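Long-range contact in S-adenosylmethionine-dependent methyltransferase (Clostridium acetobutylicum, PDB 1Y8C), which probably transfers a methyl group from S-adenosylmethionine to an acceptor that has not been established: residues V137-I142 / R237-V242. Sequence-based numbering, arbitrary orientation.
Sequences VFIFDI and RITYLV
Strands 136-143 and 237-244 pair in the Rossmann-like sheet of class I methyltransferases, where 237-244 slots antiparallel between 136-143 and 217-224, the one reversed strand of an otherwise parallel sheet and a hallmark of this fold. Six backbone hydrogen bonds join the hydrogen-bonded pairs Phe138-Val242, Phe140-Tyr240 and Ile142-Ile238; Phe138 N reaches Val242 O at 2.7 Å. On the face of these six residues, the flat Phe140 ring offers a face to CB of Tyr240, 3.9 Å from its centroid, a CH-pi contact. Phe140 CG lies between its backbone N and carbonyl carbon (chi1 72°), which swings the ring toward the partner strand. The two rings are nearly parallel but slid apart, with little overlap, and the tyrosine adds a hydroxyl that hydrogen-bonds Glu209 of helix 205-214. On the other face, Ile139 CD1 packs 3.5 Å from Leu241 CD1, branched apolar chains suited to the buried layer under helix 20-32. Farther along, Arg237 bends at chi3 and NH1 forms a salt bridge with Asp141 OD1 at 2.8 Å, its hydrogen bond bent (134°), within the guanidinium plane but above that of the carboxylate. Long and rich in N-H groups, Arg237 is shared among Asp141, Asp110 and Asp17, while Tyr226 holds Asp141 OD2, tying the end of 136-143 to the start of 237-244.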
ATOM      1  N   VAL A 137      -5.767  -6.784  14.049  1.00 57.36           N
ATOM      2  CA  VAL A 137      -6.337  -6.631  12.717  1.00 53.96           C
ATOM      3  C   VAL A 137      -5.291  -6.311  11.658  1.00 52.15           C
ATOM      4  O   VAL A 137      -4.314  -5.615  11.932  1.00 51.53           O
ATOM      5  CB  VAL A 137      -7.421  -5.519  12.710  1.00 53.47           C
ATOM      6  CG1 VAL A 137      -7.983  -5.336  11.311  1.00 55.57           C
ATOM      7  CG2 VAL A 137      -8.541  -5.884  13.665  1.00 54.21           C
ATOM      8  N   PHE A 138      -5.497  -6.847  10.454  1.00 50.15           N
ATOM      9  CA  PHE A 138      -4.596  -6.616   9.324  1.00 48.11           C
ATOM     10  C   PHE A 138      -5.397  -6.024   8.164  1.00 48.61           C
ATOM     11  O   PHE A 138      -6.331  -6.651   7.657  1.00 47.59           O
ATOM     12  CB  PHE A 138      -3.922  -7.928   8.887  1.00 44.52           C
ATOM     13  CG  PHE A 138      -3.155  -7.818   7.581  1.00 42.06           C
ATOM     14  CD1 PHE A 138      -2.437  -6.656   7.268  1.00 39.62           C
ATOM     15  CD2 PHE A 138      -3.127  -8.891   6.681  1.00 41.69           C
ATOM     16  CE1 PHE A 138      -1.704  -6.550   6.075  1.00 36.83           C
ATOM     17  CE2 PHE A 138      -2.401  -8.805   5.485  1.00 41.39           C
ATOM     18  CZ  PHE A 138      -1.680  -7.625   5.181  1.00 39.39           C
ATOM     19  N   ILE A 139      -5.020  -4.817   7.753  1.00 46.84           N
ATOM     20  CA  ILE A 139      -5.701  -4.108   6.674  1.00 46.18           C
ATOM     21  C   ILE A 139      -4.779  -3.834   5.481  1.00 47.89           C
ATOM     22  O   ILE A 139      -3.695  -3.269   5.637  1.00 49.63           O
ATOM     23  CB  ILE A 139      -6.286  -2.769   7.208  1.00 43.56           C
ATOM     24  CG1 ILE A 139      -7.275  -3.065   8.334  1.00 45.79           C
ATOM     25  CG2 ILE A 139      -6.969  -2.007   6.102  1.00 42.54           C
ATOM     26  CD1 ILE A 139      -7.906  -1.838   8.961  1.00 47.62           C
ATOM     27  N   PHE A 140      -5.208  -4.240   4.290  1.00 47.83           N
ATOM     28  CA  PHE A 140      -4.417  -4.025   3.083  1.00 48.57           C
ATOM     29  C   PHE A 140      -5.335  -3.882   1.878  1.00 49.34           C
ATOM     30  O   PHE A 140      -6.477  -4.339   1.905  1.00 50.10           O
ATOM     31  CB  PHE A 140      -3.463  -5.199   2.855  1.00 46.90           C
ATOM     32  CG  PHE A 140      -4.148  -6.468   2.408  1.00 47.67           C
ATOM     33  CD1 PHE A 140      -4.198  -6.813   1.062  1.00 46.18           C
ATOM     34  CD2 PHE A 140      -4.726  -7.331   3.335  1.00 49.56           C
ATOM     35  CE1 PHE A 140      -4.809  -8.000   0.650  1.00 46.45           C
ATOM     36  CE2 PHE A 140      -5.343  -8.529   2.923  1.00 49.22           C
ATOM     37  CZ  PHE A 140      -5.383  -8.862   1.583  1.00 45.76           C
ATOM     38  N   ASP A 141      -4.847  -3.246   0.817  1.00 50.52           N
ATOM     39  CA  ASP A 141      -5.666  -3.101  -0.375  1.00 51.29           C
ATOM     40  C   ASP A 141      -4.925  -3.573  -1.595  1.00 51.53           C
ATOM     41  O   ASP A 141      -3.706  -3.720  -1.578  1.00 51.54           O
ATOM     42  CB  ASP A 141      -6.087  -1.647  -0.583  1.00 52.84           C
ATOM     43  CG  ASP A 141      -4.926  -0.751  -0.956  1.00 54.73           C
ATOM     44  OD1 ASP A 141      -4.401  -0.873  -2.087  1.00 55.25           O
ATOM     45  OD2 ASP A 141      -4.537   0.081  -0.113  1.00 55.20           O
ATOM     46  N   ILE A 142      -5.675  -3.809  -2.659  1.00 51.28           N
ATOM     47  CA  ILE A 142      -5.086  -4.240  -3.910  1.00 51.40           C
ATOM     48  C   ILE A 142      -5.845  -3.600  -5.054  1.00 52.93           C
ATOM     49  O   ILE A 142      -6.979  -3.142  -4.887  1.00 53.47           O
ATOM     50  CB  ILE A 142      -5.176  -5.762  -4.091  1.00 51.70           C
ATOM     51  CG1 ILE A 142      -6.639  -6.178  -4.293  1.00 49.43           C
ATOM     52  CG2 ILE A 142      -4.555  -6.463  -2.888  1.00 51.34           C
ATOM     53  CD1 ILE A 142      -6.820  -7.637  -4.673  1.00 45.88           C
ATOM     54  N   ARG A 237     -10.449  -0.687  -6.503  1.00 46.02           N
ATOM     55  CA  ARG A 237      -9.549  -0.899  -5.374  1.00 45.92           C
ATOM     56  C   ARG A 237     -10.276  -1.600  -4.237  1.00 46.00           C
ATOM     57  O   ARG A 237     -11.212  -1.063  -3.658  1.00 45.45           O
ATOM     58  CB  ARG A 237      -8.978   0.442  -4.885  1.00 45.02           C
ATOM     59  CG  ARG A 237      -7.926   0.279  -3.796  1.00 44.80           C
ATOM     60  CD  ARG A 237      -7.332   1.604  -3.334  1.00 43.79           C
ATOM     61  NE  ARG A 237      -6.588   2.295  -4.377  1.00 46.60           N
ATOM     62  CZ  ARG A 237      -5.337   2.017  -4.744  1.00 50.55           C
ATOM     63  NH1 ARG A 237      -4.657   1.046  -4.150  1.00 51.50           N
ATOM     64  NH2 ARG A 237      -4.756   2.718  -5.717  1.00 50.65           N
ATOM     65  N   ILE A 238      -9.831  -2.803  -3.915  1.00 46.43           N
ATOM     66  CA  ILE A 238     -10.452  -3.575  -2.866  1.00 46.87           C
ATOM     67  C   ILE A 238      -9.704  -3.513  -1.542  1.00 49.24           C
ATOM     68  O   ILE A 238      -8.498  -3.759  -1.482  1.00 50.51           O
ATOM     69  CB  ILE A 238     -10.600  -5.046  -3.307  1.00 46.97           C
ATOM     70  CG1 ILE A 238     -11.514  -5.112  -4.540  1.00 47.64           C
ATOM     71  CG2 ILE A 238     -11.124  -5.879  -2.152  1.00 43.49           C
ATOM     72  CD1 ILE A 238     -11.623  -6.469  -5.217  1.00 46.06           C
ATOM     73  N   THR A 239     -10.417  -3.167  -0.475  1.00 52.39           N
ATOM     74  CA  THR A 239      -9.778  -3.113   0.831  1.00 53.11           C
ATOM     75  C   THR A 239     -10.201  -4.291   1.689  1.00 53.46           C
ATOM     76  O   THR A 239     -11.371  -4.442   2.012  1.00 55.79           O
ATOM     77  CB  THR A 239     -10.108  -1.822   1.576  1.00 53.44           C
ATOM     78  OG1 THR A 239      -9.538  -0.700   0.880  1.00 55.35           O
ATOM     79  CG2 THR A 239      -9.527  -1.885   2.989  1.00 53.93           C
ATOM     80  N   TYR A 240      -9.237  -5.136   2.032  1.00 53.98           N
ATOM     81  CA  TYR A 240      -9.495  -6.296   2.868  1.00 52.27           C
ATOM     82  C   TYR A 240      -9.180  -5.995   4.330  1.00 53.81           C
ATOM     83  O   TYR A 240      -8.254  -5.241   4.657  1.00 53.82           O
ATOM     84  CB  TYR A 240      -8.633  -7.485   2.454  1.00 51.62           C
ATOM     85  CG  TYR A 240      -9.110  -8.247   1.239  1.00 50.50           C
ATOM     86  CD1 TYR A 240      -8.687  -7.892  -0.046  1.00 50.01           C
ATOM     87  CD2 TYR A 240      -9.950  -9.350   1.376  1.00 50.69           C
ATOM     88  CE1 TYR A 240      -9.081  -8.617  -1.163  1.00 47.87           C
ATOM     89  CE2 TYR A 240     -10.356 -10.088   0.267  1.00 52.10           C
ATOM     90  CZ  TYR A 240      -9.913  -9.713  -1.001  1.00 51.39           C
ATOM     91  OH  TYR A 240     -10.299 -10.461  -2.087  1.00 56.08           O
ATOM     92  N   LEU A 241      -9.961  -6.612   5.204  1.00 55.62           N
ATOM     93  CA  LEU A 241      -9.788  -6.472   6.637  1.00 56.42           C
ATOM     94  C   LEU A 241      -9.799  -7.889   7.207  1.00 56.28           C
ATOM     95  O   LEU A 241     -10.822  -8.564   7.180  1.00 52.56           O
ATOM     96  CB  LEU A 241     -10.936  -5.669   7.214  1.00 58.95           C
ATOM     97  CG  LEU A 241     -10.467  -4.837   8.397  1.00 63.51           C
ATOM     98  CD1 LEU A 241     -10.959  -3.405   8.213  1.00 64.70           C
ATOM     99  CD2 LEU A 241     -10.957  -5.448   9.704  1.00 62.63           C
ATOM    100  N   VAL A 242      -8.655  -8.335   7.720  1.00 58.77           N
ATOM    101  CA  VAL A 242      -8.547  -9.682   8.258  1.00 59.80           C
ATOM    102  C   VAL A 242      -7.944  -9.742   9.660  1.00 61.78           C
ATOM    103  O   VAL A 242      -7.423  -8.746  10.177  1.00 62.07           O
ATOM    104  CB  VAL A 242      -7.706 -10.574   7.313  1.00 58.03           C
ATOM    105  CG1 VAL A 242      -8.091 -10.297   5.868  1.00 54.26           C
ATOM    106  CG2 VAL A 242      -6.222 -10.328   7.537  1.00 55.99           C
TER